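PDB 1WKR: polyporopepsin from Irpex lacteus, which cleaves peptide bonds with broad specificity as a pepsin-like aspartic endopeptidase and clots milk. Local coordinates for residues A[7-12]-A[148-153]; A[265-270]-A[310-315]; A[271-276]-A[287-292]. All blocks are in the same frame, centred on the assembly; numbering follows the deposited sequence.

Contact 1: residues A[7-12]-A[148-153]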
ATOM      1  N   ALA A   7      -0.182   3.414  12.849  1.00  5.65           N
ATOM      2  CA  ALA A   7       0.458   3.855  11.587  1.00  6.02           C
ATOM      3  C   ALA A   7       0.021   5.309  11.322  1.00  5.17           C
ATOM      4  O   ALA A   7      -1.098   5.729  11.623  1.00  5.98           O
ATOM      5  CB  ALA A   7       0.001   2.939  10.433  1.00  6.50           C
ATOM      6  N   THR A   8       0.937   6.042  10.734  1.00  5.36           N
ATOM      7  CA  THR A   8       0.772   7.460  10.522  1.00  5.26           C
ATOM      8  C   THR A   8       0.630   7.785   9.041  1.00  4.98           C
ATOM      9  O   THR A   8       1.425   7.367   8.217  1.00  4.97           O
ATOM     10  CB  THR A   8       1.968   8.226  11.077  1.00  5.60           C
ATOM     11  OG1 THR A   8       2.013   7.985  12.499  1.00  7.34           O
ATOM     12  CG2 THR A   8       1.827   9.698  10.954  1.00  7.81           C
ATOM     13  N   ASN A   9      -0.446   8.537   8.740  1.00  4.76           N
ATOM     14  CA  ASN A   9      -0.775   8.964   7.383  1.00  5.03           C
ATOM     15  C   ASN A   9       0.095  10.130   7.030  1.00  4.62           C
ATOM     16  O   ASN A   9      -0.051  11.221   7.655  1.00  5.97           O
ATOM     17  CB  ASN A   9      -2.260   9.332   7.356  1.00  5.30           C
ATOM     18  CG  ASN A   9      -2.785   9.581   5.977  1.00  4.40           C
ATOM     19  OD1 ASN A   9      -2.107  10.177   5.140  1.00  5.95           O
ATOM     20  ND2 ASN A   9      -4.024   9.167   5.696  1.00  5.51           N
ATOM     21  N   GLN A  10       0.963   9.997   6.038  1.00  4.34           N
ATOM     22  CA  GLN A  10       1.822  11.072   5.516  1.00  5.57           C
ATOM     23  C   GLN A  10       1.345  11.511   4.136  1.00  5.08           C
ATOM     24  O   GLN A  10       2.140  11.986   3.322  1.00  5.98           O
ATOM     25  CB  GLN A  10       3.300  10.645   5.457  1.00  6.12           C
ATOM     26  CG  GLN A  10       3.862  10.240   6.822  1.00  7.99           C
ATOM     27  CD  GLN A  10       5.382  10.074   6.859  1.00  7.13           C
ATOM     28  OE1 GLN A  10       5.971  10.411   7.895  1.00 10.12           O
ATOM     29  NE2 GLN A  10       5.963   9.613   5.782  1.00  8.52           N
ATOM     30  N   LEU A  11       0.067  11.301   3.841  1.00  5.69           N
ATOM     31  CA  LEU A  11      -0.643  11.788   2.649  1.00  5.21           C
ATOM     32  C   LEU A  11      -0.311  10.964   1.430  1.00  5.23           C
ATOM     33  O   LEU A  11      -1.235  10.465   0.733  1.00  6.04           O
ATOM     34  CB  LEU A  11      -0.337  13.299   2.327  1.00  6.68           C
ATOM     35  CG  LEU A  11      -0.498  14.219   3.499  1.00  9.16           C
ATOM     36  CD1 LEU A  11      -0.279  15.680   3.032  1.00 11.44           C
ATOM     37  CD2 LEU A  11      -1.816  14.056   4.230  1.00 11.02           C
ATOM     38  N   VAL A  12       0.956  10.771   1.126  1.00  5.33           N
ATOM     39  CA  VAL A  12       1.389   9.943  -0.015  1.00  5.14           C
ATOM     40  C   VAL A  12       1.681   8.517   0.394  1.00  4.53           C
ATOM     41  O   VAL A  12       1.808   7.623  -0.457  1.00  4.92           O
ATOM     42  CB  VAL A  12       2.563  10.577  -0.787  1.00  5.41           C
ATOM     43  CG1 VAL A  12       2.120  11.962  -1.374  1.00  7.16           C
ATOM     44  CG2 VAL A  12       3.809  10.772   0.052  1.00  7.36           C
ATOM     45  N   GLU A 148      -7.301   5.587   7.153  1.00  4.56           N
ATOM     46  CA  GLU A 148      -8.445   6.475   7.269  1.00  4.50           C
ATOM     47  C   GLU A 148      -8.168   7.755   6.527  1.00  4.39           C
ATOM     48  O   GLU A 148      -6.992   8.152   6.385  1.00  5.08           O
ATOM     49  CB  GLU A 148      -8.701   6.807   8.754  1.00  5.59           C
ATOM     50  CG  GLU A 148      -9.095   5.614   9.561  1.00  7.42           C
ATOM     51  CD  GLU A 148      -9.324   5.916  11.038  1.00  8.13           C
ATOM     52  OE1 GLU A 148      -9.168   7.099  11.484  1.00  8.50           O
ATOM     53  OE2 GLU A 148      -9.665   4.903  11.734  1.00 10.29           O
ATOM     54  N   PRO A 149      -9.207   8.466   6.067  1.00  3.85           N
ATOM     55  CA  PRO A 149      -8.955   9.782   5.435  1.00  4.65           C
ATOM     56  C   PRO A 149      -8.311  10.738   6.432  1.00  5.16           C
ATOM     57  O   PRO A 149      -8.395  10.563   7.640  1.00  6.21           O
ATOM     58  CB  PRO A 149     -10.385  10.255   5.078  1.00  4.53           C
ATOM     59  CG  PRO A 149     -11.206   8.991   5.052  1.00  4.64           C
ATOM     60  CD  PRO A 149     -10.648   8.149   6.184  1.00  4.34           C
ATOM     61  N   THR A 150      -7.688  11.757   5.869  1.00  6.34           N
ATOM     62  CA  THR A 150      -6.971  12.718   6.711  1.00  7.56           C
ATOM     63  C   THR A 150      -7.272  14.183   6.267  1.00  8.11           C
ATOM     64  O   THR A 150      -7.579  14.423   5.102  1.00  7.81           O
ATOM     65  CB  THR A 150      -5.548  12.396   6.655  1.00  7.85           C
ATOM     66  OG1 THR A 150      -4.871  13.226   7.663  1.00  9.90           O
ATOM     67  CG2 THR A 150      -4.870  12.730   5.327  1.00 10.29           C
ATOM     68  N   THR A 151      -7.146  15.067   7.253  1.00  9.77           N
ATOM     69  CA  THR A 151      -7.180  16.557   6.989  1.00 11.59           C
ATOM     70  C   THR A 151      -5.986  17.118   7.708  1.00 12.90           C
ATOM     71  O   THR A 151      -5.998  18.405   7.894  1.00 13.71           O
ATOM     72  CB  THR A 151      -8.461  17.197   7.551  1.00 13.55           C
ATOM     73  OG1 THR A 151      -8.567  16.943   8.918  1.00 16.97           O
ATOM     74  CG2 THR A 151      -9.739  16.610   6.843  1.00 13.09           C
ATOM     75  N   SER A 152      -4.997  16.385   8.055  1.00 12.32           N
ATOM     76  CA  SER A 152      -3.708  16.979   8.642  1.00 13.10           C
ATOM     77  C   SER A 152      -2.635  16.478   7.891  1.00 12.44           C
ATOM     78  O   SER A 152      -2.557  15.514   7.118  1.00 13.87           O
ATOM     79  CB  SER A 152      -3.700  16.564  10.151  1.00 17.55           C
ATOM     80  OG  SER A 152      -4.711  17.183  10.840  1.00 21.98           O
ATOM     81  N   GLU A 153      -1.409  17.184   8.097  1.00 16.31           N
ATOM     82  CA  GLU A 153      -0.233  16.702   7.269  1.00 16.51           C
ATOM     83  C   GLU A 153       0.255  15.432   7.760  1.00 15.93           C
ATOM     84  O   GLU A 153       0.924  14.669   6.998  1.00 15.65           O
ATOM     85  CB  GLU A 153       0.901  17.761   7.575  1.00 18.07           C
ATOM     86  CG  GLU A 153       0.539  19.170   7.077  1.00 26.89           C
ATOM     87  CD  GLU A 153       0.575  19.295   5.695  1.00 25.24           C
ATOM     88  OE1 GLU A 153       1.463  18.804   4.876  1.00 35.84           O
ATOM     89  OE2 GLU A 153      -0.218  20.197   5.128  1.00 38.41           O
TER
HETATM   90  O   HOH W   1      -2.221  12.947   7.753  1.00 11.07           O
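An Asx turn made by Asn9 at the end of strand 3-9 meets the loop 148-153, which links strands 142-146 and 155-162, with Asn9, Leu11, Thr150 and a bridging water doing most of the work. The carboxamide of Asn9, swung anti to its own backbone nitrogen (chi1 -171°), is used at both ends. Its OD1 accepts Leu11 N at 2.8 Å, with the donor nearly along the C=O axis, closing the turn. Its ND2 faces the loop and gives Glu148 O a weak bond of 3.2 Å, bent to 129° at the hydrogen; the same nitrogen also serves Glu314 OE2. Asparagine suits the spot because one flat group both turns its own chain and reaches the next. The methyl CG2 of Thr150 lies 3.7 Å from Asn9 ND2 and only 3.5 Å from Leu11 CD2, the threonine and leucine side chains crossing at about a right angle. With CG2 packed this way, the hydroxyl on the other branch is left to face the water. That water accepts from Thr150 OG1 at 2.7 Å and donates to Asn9 O at 2.8 Å and Ser152 O at 2.7 Å, so two carbonyls from different segments share one molecule. Leu11 CD2 lies 3.3 Å from Ser152 O, and Leu11 CG packs on the carbonyl of Glu153. The contact thus joins the turn after strand 3-9 to this loop, next to the 310-315 region; all three strands belong to the six-stranded antiparallel interdomain sheet that joins the two lobes of pepsin-like proteinases.

Contact 2: residues A[265-270]-A[310-315]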
ATOM      1  N   PHE A 265     -18.138  -2.597  -3.821  1.00  4.94           N
ATOM      2  CA  PHE A 265     -17.485  -1.601  -2.942  1.00  4.79           C
ATOM      3  C   PHE A 265     -17.599  -0.257  -3.593  1.00  5.57           C
ATOM      4  O   PHE A 265     -17.160  -0.090  -4.779  1.00  6.45           O
ATOM      5  CB  PHE A 265     -16.047  -2.009  -2.699  1.00  5.08           C
ATOM      6  CG  PHE A 265     -15.943  -3.305  -1.895  1.00  5.46           C
ATOM      7  CD1 PHE A 265     -16.015  -3.263  -0.526  1.00  6.69           C
ATOM      8  CD2 PHE A 265     -15.923  -4.532  -2.564  1.00  5.56           C
ATOM      9  CE1 PHE A 265     -15.965  -4.454   0.224  1.00  6.83           C
ATOM     10  CE2 PHE A 265     -15.904  -5.692  -1.806  1.00  7.40           C
ATOM     11  CZ  PHE A 265     -15.916  -5.661  -0.420  1.00  6.14           C
ATOM     12  N   GLU A 266     -18.139   0.734  -2.914  1.00  4.05           N
ATOM     13  CA  GLU A 266     -18.452   2.029  -3.496  1.00  4.31           C
ATOM     14  C   GLU A 266     -17.444   3.075  -3.074  1.00  3.95           C
ATOM     15  O   GLU A 266     -17.388   3.466  -1.873  1.00  4.77           O
ATOM     16  CB  GLU A 266     -19.845   2.416  -3.072  1.00  5.46           C
ATOM     17  CG  GLU A 266     -20.272   3.769  -3.700  1.00  5.73           C
ATOM     18  CD  GLU A 266     -21.649   4.196  -3.407  1.00  7.15           C
ATOM     19  OE1 GLU A 266     -22.502   3.394  -2.820  1.00  9.49           O
ATOM     20  OE2 GLU A 266     -22.042   5.317  -3.783  1.00  6.74           O
ATOM     21  N   LEU A 267     -16.608   3.504  -4.002  1.00  4.06           N
ATOM     22  CA  LEU A 267     -15.653   4.613  -3.790  1.00  4.23           C
ATOM     23  C   LEU A 267     -16.386   5.910  -4.190  1.00  3.48           C
ATOM     24  O   LEU A 267     -16.622   6.214  -5.380  1.00  4.13           O
ATOM     25  CB  LEU A 267     -14.401   4.378  -4.630  1.00  4.35           C
ATOM     26  CG  LEU A 267     -13.228   5.299  -4.302  1.00  4.00           C
ATOM     27  CD1 LEU A 267     -12.568   4.929  -2.963  1.00  5.16           C
ATOM     28  CD2 LEU A 267     -12.188   5.257  -5.419  1.00  5.02           C
ATOM     29  N   THR A 268     -16.794   6.657  -3.172  1.00  4.12           N
ATOM     30  CA  THR A 268     -17.704   7.802  -3.431  1.00  4.01           C
ATOM     31  C   THR A 268     -16.979   8.941  -4.100  1.00  3.86           C
ATOM     32  O   THR A 268     -15.744   8.964  -4.215  1.00  4.06           O
ATOM     33  CB  THR A 268     -18.293   8.303  -2.092  1.00  4.09           C
ATOM     34  OG1 THR A 268     -17.174   8.760  -1.282  1.00  4.97           O
ATOM     35  CG2 THR A 268     -19.069   7.223  -1.333  1.00  5.67           C
ATOM     36  N   ALA A 269     -17.777   9.928  -4.544  1.00  3.83           N
ATOM     37  CA  ALA A 269     -17.198  11.141  -5.119  1.00  3.75           C
ATOM     38  C   ALA A 269     -16.171  11.752  -4.196  1.00  4.07           C
ATOM     39  O   ALA A 269     -15.030  12.076  -4.646  1.00  4.80           O
ATOM     40  CB  ALA A 269     -18.307  12.156  -5.413  1.00  4.82           C
ATOM     41  N   ASN A 270     -16.459  11.898  -2.911  1.00  3.94           N
ATOM     42  CA  ASN A 270     -15.501  12.546  -2.041  1.00  4.01           C
ATOM     43  C   ASN A 270     -14.204  11.698  -1.903  1.00  4.23           C
ATOM     44  O   ASN A 270     -13.091  12.238  -1.773  1.00  4.18           O
ATOM     45  CB  ASN A 270     -16.083  12.798  -0.646  1.00  4.63           C
ATOM     46  CG  ASN A 270     -15.178  13.676   0.186  1.00  3.54           C
ATOM     47  OD1 ASN A 270     -14.493  13.227   1.096  1.00  4.66           O
ATOM     48  ND2 ASN A 270     -15.240  14.999  -0.094  1.00  4.96           N
ATOM     49  N   LEU A 310      -3.264   3.542  -1.571  1.00  3.31           N
ATOM     50  CA  LEU A 310      -3.573   4.163  -0.264  1.00  3.14           C
ATOM     51  C   LEU A 310      -4.862   4.938  -0.283  1.00  3.58           C
ATOM     52  O   LEU A 310      -5.624   4.859   0.665  1.00  4.12           O
ATOM     53  CB  LEU A 310      -2.368   5.106   0.064  1.00  4.84           C
ATOM     54  CG  LEU A 310      -2.474   5.927   1.341  1.00  4.20           C
ATOM     55  CD1 LEU A 310      -1.047   6.289   1.782  1.00  5.96           C
ATOM     56  CD2 LEU A 310      -3.274   7.208   1.139  1.00  4.79           C
ATOM     57  N   THR A 311      -5.161   5.658  -1.367  1.00  3.28           N
ATOM     58  CA  THR A 311      -6.337   6.499  -1.435  1.00  3.83           C
ATOM     59  C   THR A 311      -7.597   5.660  -1.495  1.00  4.43           C
ATOM     60  O   THR A 311      -8.665   6.109  -1.030  1.00  4.48           O
ATOM     61  CB  THR A 311      -6.258   7.474  -2.611  1.00  3.94           C
ATOM     62  OG1 THR A 311      -5.866   6.732  -3.825  1.00  4.54           O
ATOM     63  CG2 THR A 311      -5.287   8.622  -2.354  1.00  4.45           C
ATOM     64  N   PHE A 312      -7.535   4.436  -2.029  1.00  3.66           N
ATOM     65  CA  PHE A 312      -8.642   3.503  -1.966  1.00  3.96           C
ATOM     66  C   PHE A 312      -8.747   2.920  -0.557  1.00  3.69           C
ATOM     67  O   PHE A 312      -9.865   2.837   0.025  1.00  4.12           O
ATOM     68  CB  PHE A 312      -8.373   2.384  -3.009  1.00  4.32           C
ATOM     69  CG  PHE A 312      -9.406   1.262  -3.025  1.00  3.85           C
ATOM     70  CD1 PHE A 312      -9.245   0.135  -2.229  1.00  5.16           C
ATOM     71  CD2 PHE A 312     -10.500   1.303  -3.869  1.00  4.60           C
ATOM     72  CE1 PHE A 312     -10.150  -0.902  -2.263  1.00  5.37           C
ATOM     73  CE2 PHE A 312     -11.418   0.233  -3.896  1.00  5.36           C
ATOM     74  CZ  PHE A 312     -11.227  -0.843  -3.059  1.00  4.86           C
ATOM     75  N   LEU A 313      -7.620   2.525   0.029  1.00  3.28           N
ATOM     76  CA  LEU A 313      -7.605   1.868   1.329  1.00  3.75           C
ATOM     77  C   LEU A 313      -7.918   2.781   2.470  1.00  4.29           C
ATOM     78  O   LEU A 313      -8.260   2.341   3.566  1.00  4.12           O
ATOM     79  CB  LEU A 313      -6.254   1.192   1.521  1.00  3.64           C
ATOM     80  CG  LEU A 313      -5.967   0.088   0.499  1.00  4.06           C
ATOM     81  CD1 LEU A 313      -4.519  -0.358   0.564  1.00  6.84           C
ATOM     82  CD2 LEU A 313      -6.900  -1.096   0.700  1.00  4.63           C
ATOM     83  N   GLU A 314      -7.861   4.128   2.277  1.00  3.38           N
ATOM     84  CA  GLU A 314      -8.392   5.043   3.265  1.00  3.73           C
ATOM     85  C   GLU A 314      -9.892   4.862   3.497  1.00  4.62           C
ATOM     86  O   GLU A 314     -10.428   5.331   4.498  1.00  4.52           O
ATOM     87  CB  GLU A 314      -8.087   6.495   2.898  1.00  5.10           C
ATOM     88  CG  GLU A 314      -6.643   6.912   3.112  1.00  4.08           C
ATOM     89  CD  GLU A 314      -6.331   8.281   2.585  1.00  4.50           C
ATOM     90  OE1 GLU A 314      -6.784   8.575   1.447  1.00  5.08           O
ATOM     91  OE2 GLU A 314      -5.648   9.066   3.233  1.00  6.10           O
ATOM     92  N   ARG A 315     -10.562   4.198   2.553  1.00  3.53           N
ATOM     93  CA  ARG A 315     -12.008   3.981   2.609  1.00  4.29           C
ATOM     94  C   ARG A 315     -12.403   2.541   2.863  1.00  4.01           C
ATOM     95  O   ARG A 315     -13.602   2.289   3.058  1.00  3.89           O
ATOM     96  CB  ARG A 315     -12.642   4.489   1.332  1.00  4.19           C
ATOM     97  CG  ARG A 315     -12.406   5.965   1.032  1.00  4.43           C
ATOM     98  CD  ARG A 315     -13.037   6.885   2.043  1.00  4.65           C
ATOM     99  NE  ARG A 315     -12.765   8.324   1.824  1.00  4.23           N
ATOM    100  CZ  ARG A 315     -13.693   9.240   1.804  1.00  3.75           C
ATOM    101  NH1 ARG A 315     -15.010   8.998   1.787  1.00  4.38           N
ATOM    102  NH2 ARG A 315     -13.296  10.539   1.713  1.00  4.28           N
TER
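Bent at chi2 (-65°) and extended beyond it, the side chain of Arg315 reaches across to Asn270, whose CG lies anti to its backbone nitrogen and thereby presents OD1 to the guanidinium. Arg315 NH2 donates to Asn270 OD1 at 3.0 Å, with 148° at the hydrogen. The oxygen sits at the edge of the guanidinium, close to its plane, the amide and guanidinium planes 49° apart. The other branch, NH1, comes 3.8 Å from Thr268 OG1 but bonds to Ala337 O, while Asn270 ND2 is taken by Asn340 O and Tyr250 OH. Both ends of each polar group are therefore in use in a largely buried place, which suits a long, many-handed arginine. A leucine in place of Arg315 would probably leave Asn270 OD1 without its donor from this segment and Ala337 O without its guanidinium mate. The arginine's aliphatic part serves too: Arg315 CG lies 4.1 Å from Leu267 CD1, and that same methyl meets Phe312 CD2 at 4.3 Å, approaching the ring obliquely. Leu267 and Phe312 fill the apolar half of this contact in the C-terminal lobe of the pepsin-like fold, the Phe312 side chain about 9 Å from that of active-site Asp212. Leu267 also packs on Phe258 of strand 256-260 and on Phe316, whose ring meets that of Phe312. The end of strand 263-267 is thus set against the short helix 310-313 and strand 316-321.

Contact 3: residues A[271-276]-A[287-292]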
ATOM      1  N   ALA A 271     -14.382  10.366  -1.903  1.00  3.37           N
ATOM      2  CA  ALA A 271     -13.216   9.465  -1.817  1.00  3.73           C
ATOM      3  C   ALA A 271     -12.343   9.563  -3.046  1.00  3.36           C
ATOM      4  O   ALA A 271     -11.169   9.123  -3.005  1.00  3.94           O
ATOM      5  CB  ALA A 271     -13.705   8.025  -1.682  1.00  3.42           C
ATOM      6  N   GLN A 272     -12.853  10.071  -4.169  1.00  3.21           N
ATOM      7  CA  GLN A 272     -12.082  10.183  -5.420  1.00  3.23           C
ATOM      8  C   GLN A 272     -11.250  11.421  -5.503  1.00  3.45           C
ATOM      9  O   GLN A 272     -10.541  11.592  -6.493  1.00  4.05           O
ATOM     10  CB  GLN A 272     -13.039  10.132  -6.619  1.00  3.98           C
ATOM     11  CG  GLN A 272     -13.597   8.715  -6.876  1.00  3.57           C
ATOM     12  CD  GLN A 272     -14.701   8.751  -7.903  1.00  3.75           C
ATOM     13  OE1 GLN A 272     -14.480   9.106  -9.067  1.00  5.85           O
ATOM     14  NE2 GLN A 272     -15.897   8.443  -7.496  1.00  4.99           N
ATOM     15  N   ILE A 273     -11.298  12.294  -4.486  1.00  3.84           N
ATOM     16  CA  ILE A 273     -10.568  13.583  -4.550  1.00  3.98           C
ATOM     17  C   ILE A 273      -9.510  13.643  -3.476  1.00  4.32           C
ATOM     18  O   ILE A 273      -9.609  13.026  -2.409  1.00  4.60           O
ATOM     19  CB  ILE A 273     -11.522  14.824  -4.523  1.00  4.10           C
ATOM     20  CG1 ILE A 273     -11.967  15.176  -3.096  1.00  4.37           C
ATOM     21  CG2 ILE A 273     -12.664  14.591  -5.498  1.00  4.75           C
ATOM     22  CD1 ILE A 273     -12.808  16.438  -3.036  1.00  5.03           C
ATOM     23  N   TRP A 274      -8.432  14.431  -3.758  1.00  4.06           N
ATOM     24  CA  TRP A 274      -7.394  14.718  -2.792  1.00  4.19           C
ATOM     25  C   TRP A 274      -7.961  15.602  -1.673  1.00  4.19           C
ATOM     26  O   TRP A 274      -8.832  16.465  -2.000  1.00  4.78           O
ATOM     27  CB  TRP A 274      -6.227  15.409  -3.513  1.00  4.83           C
ATOM     28  CG  TRP A 274      -5.050  15.729  -2.671  1.00  6.13           C
ATOM     29  CD1 TRP A 274      -4.813  16.837  -1.966  1.00  6.73           C
ATOM     30  CD2 TRP A 274      -3.935  14.839  -2.400  1.00  8.02           C
ATOM     31  NE1 TRP A 274      -3.629  16.741  -1.236  1.00  8.04           N
ATOM     32  CE2 TRP A 274      -3.106  15.521  -1.498  1.00  8.30           C
ATOM     33  CE3 TRP A 274      -3.603  13.543  -2.775  1.00 10.10           C
ATOM     34  CZ2 TRP A 274      -1.884  14.940  -0.950  1.00 10.48           C
ATOM     35  CZ3 TRP A 274      -2.401  12.980  -2.338  1.00 11.85           C
ATOM     36  CH2 TRP A 274      -1.599  13.642  -1.390  1.00 11.07           C
ATOM     37  N   PRO A 275      -7.571  15.450  -0.437  1.00  4.38           N
ATOM     38  CA  PRO A 275      -8.099  16.332   0.637  1.00  4.74           C
ATOM     39  C   PRO A 275      -7.818  17.794   0.332  1.00  5.23           C
ATOM     40  O   PRO A 275      -6.659  18.238   0.283  1.00  5.86           O
ATOM     41  CB  PRO A 275      -7.346  15.840   1.883  1.00  5.90           C
ATOM     42  CG  PRO A 275      -6.155  15.061   1.409  1.00  6.74           C
ATOM     43  CD  PRO A 275      -6.647  14.439   0.111  1.00  6.03           C
ATOM     44  N   ARG A 276      -8.902  18.562   0.107  1.00  5.48           N
ATOM     45  CA  ARG A 276      -8.732  19.903  -0.433  1.00  5.76           C
ATOM     46  C   ARG A 276      -8.036  20.880   0.521  1.00  6.91           C
ATOM     47  O   ARG A 276      -7.301  21.770   0.020  1.00  8.04           O
ATOM     48  CB  ARG A 276     -10.073  20.470  -0.844  1.00  6.01           C
ATOM     49  CG  ARG A 276     -10.592  19.800  -2.112  1.00  5.73           C
ATOM     50  CD  ARG A 276     -12.004  20.196  -2.480  1.00  5.68           C
ATOM     51  NE  ARG A 276     -12.977  19.530  -1.584  1.00  5.27           N
ATOM     52  CZ  ARG A 276     -14.300  19.537  -1.811  1.00  5.24           C
ATOM     53  NH1 ARG A 276     -14.825  20.272  -2.791  1.00  6.29           N
ATOM     54  NH2 ARG A 276     -15.094  18.782  -1.067  1.00  5.64           N
ATOM     55  N   SER A 287      -9.468  25.574  -2.776  1.00 10.25           N
ATOM     56  CA  SER A 287     -10.864  25.617  -3.286  1.00 10.57           C
ATOM     57  C   SER A 287     -10.832  25.015  -4.714  1.00 11.87           C
ATOM     58  O   SER A 287     -11.453  25.639  -5.655  1.00 14.42           O
ATOM     59  CB  SER A 287     -11.444  27.008  -3.327  1.00 12.75           C
ATOM     60  OG  SER A 287     -11.494  27.506  -1.975  1.00 19.63           O
ATOM     61  N   SER A 288     -10.092  24.034  -4.917  1.00 10.52           N
ATOM     62  CA  SER A 288      -9.934  23.311  -6.219  1.00  8.59           C
ATOM     63  C   SER A 288     -10.047  21.804  -5.984  1.00  6.55           C
ATOM     64  O   SER A 288      -9.712  21.335  -4.912  1.00  8.82           O
ATOM     65  CB  SER A 288      -8.530  23.525  -6.779  1.00 11.46           C
ATOM     66  OG  SER A 288      -8.255  24.973  -6.866  1.00 15.05           O
ATOM     67  N   VAL A 289     -10.602  21.117  -6.985  1.00  6.48           N
ATOM     68  CA  VAL A 289     -10.836  19.650  -6.863  1.00  5.31           C
ATOM     69  C   VAL A 289      -9.846  18.871  -7.761  1.00  5.57           C
ATOM     70  O   VAL A 289      -9.912  18.987  -8.987  1.00  6.71           O
ATOM     71  CB  VAL A 289     -12.256  19.327  -7.304  1.00  5.02           C
ATOM     72  CG1 VAL A 289     -12.476  17.804  -7.232  1.00  6.49           C
ATOM     73  CG2 VAL A 289     -13.236  20.011  -6.341  1.00  7.40           C
ATOM     74  N   TYR A 290      -8.996  18.062  -7.129  1.00  4.99           N
ATOM     75  CA  TYR A 290      -8.047  17.214  -7.857  1.00  5.41           C
ATOM     76  C   TYR A 290      -8.379  15.765  -7.536  1.00  4.44           C
ATOM     77  O   TYR A 290      -8.757  15.411  -6.400  1.00  5.72           O
ATOM     78  CB  TYR A 290      -6.564  17.506  -7.438  1.00  5.79           C
ATOM     79  CG  TYR A 290      -6.237  18.959  -7.639  1.00  5.97           C
ATOM     80  CD1 TYR A 290      -5.989  19.480  -8.860  1.00  8.47           C
ATOM     81  CD2 TYR A 290      -6.172  19.806  -6.535  1.00  8.55           C
ATOM     82  CE1 TYR A 290      -5.683  20.886  -9.077  1.00  9.91           C
ATOM     83  CE2 TYR A 290      -5.817  21.181  -6.711  1.00  9.67           C
ATOM     84  CZ  TYR A 290      -5.605  21.578  -7.941  1.00  9.72           C
ATOM     85  OH  TYR A 290      -5.294  23.014  -8.068  1.00 12.49           O
ATOM     86  N   LEU A 291      -8.257  14.887  -8.500  1.00  4.89           N
ATOM     87  CA  LEU A 291      -8.660  13.491  -8.388  1.00  4.63           C
ATOM     88  C   LEU A 291      -7.520  12.590  -8.074  1.00  4.03           C
ATOM     89  O   LEU A 291      -6.373  12.789  -8.536  1.00  5.37           O
ATOM     90  CB  LEU A 291      -9.384  13.022  -9.620  1.00  5.05           C
ATOM     91  CG  LEU A 291     -10.547  13.897 -10.113  1.00  4.61           C
ATOM     92  CD1 LEU A 291     -11.235  13.275 -11.298  1.00  5.74           C
ATOM     93  CD2 LEU A 291     -11.519  14.164  -8.956  1.00  4.94           C
ATOM     94  N   ILE A 292      -7.809  11.516  -7.316  1.00  4.18           N
ATOM     95  CA  ILE A 292      -6.778  10.535  -6.943  1.00  3.89           C
ATOM     96  C   ILE A 292      -6.828   9.270  -7.770  1.00  4.34           C
ATOM     97  O   ILE A 292      -6.048   8.365  -7.513  1.00  4.21           O
ATOM     98  CB  ILE A 292      -6.726  10.277  -5.406  1.00  4.42           C
ATOM     99  CG1 ILE A 292      -8.086   9.844  -4.797  1.00  4.55           C
ATOM    100  CG2 ILE A 292      -6.222  11.536  -4.714  1.00  4.77           C
ATOM    101  CD1 ILE A 292      -8.599   8.531  -5.332  1.00  5.11           C
TER
HETATM  102  O   HOH W   2      -8.514  18.086  -4.288  1.00  5.90           O
HETATM  103  O   HOH W   3      -8.693  24.161  -0.306  1.00 16.56           O
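Tyr290 O is gripped from one segment by two groups: Trp274 N donates to it at 2.8 Å, nearly straight at 163°, and Ile273 CA makes a C-H...O contact at 3.2 Å. With Ile292 N bonded to Gln272 O at 2.9 Å, this forms a single antiparallel beta bridge in which Ile273 and Leu291 are the non-hydrogen-bonded pair. One step on, a water stands between Trp274 O and Tyr290 N in place of a direct bond; another spans Arg276 O and Ser287 N. Beta-branched Ile273 and Val289 and the forked Leu291 interlock through their methyls. Ile273 CG2 nests between Val289 CG1 and Leu291 CD2, 3.7 Å from each, beside Tyr250 of helix 247-251. Ile292 instead points at the opposing backbone and places CG2 at the edge of the Trp274 indole, in its plane, 3.8 Å from CE3. The indole NE1 bonds Leu278 O, which probably fixes the ring's rotation, and Pro275 CD lies over one face. Arg276 runs alongside Val289, its NE salt-bridged to the C-terminal carboxylate of Asn340. Over one face of the Arg276 guanidinium, offset toward its rim, lies Ile273 CD1.

Starting from the N terminus, contact 1 closes the longest loop: 135 residues, including active-site Asp32 and much of the N-terminal lobe, lie between its segments. Contact 2 opens only after that loop has closed and after the second catalytic residue, Asp212. Between 265-270 and 310-315 it encloses contact 3, whose own loop spans ten residues, so the two are nested while contact 1 stands in series with both. The three nevertheless touch. Glu314 and Arg315 meet the 148-153 loop and Asn9, Trp274 packs on Leu11 and Val12, and Gln272 NE2 reaches Leu267 O. Together they tie the interdomain strands to the C-terminal lobe.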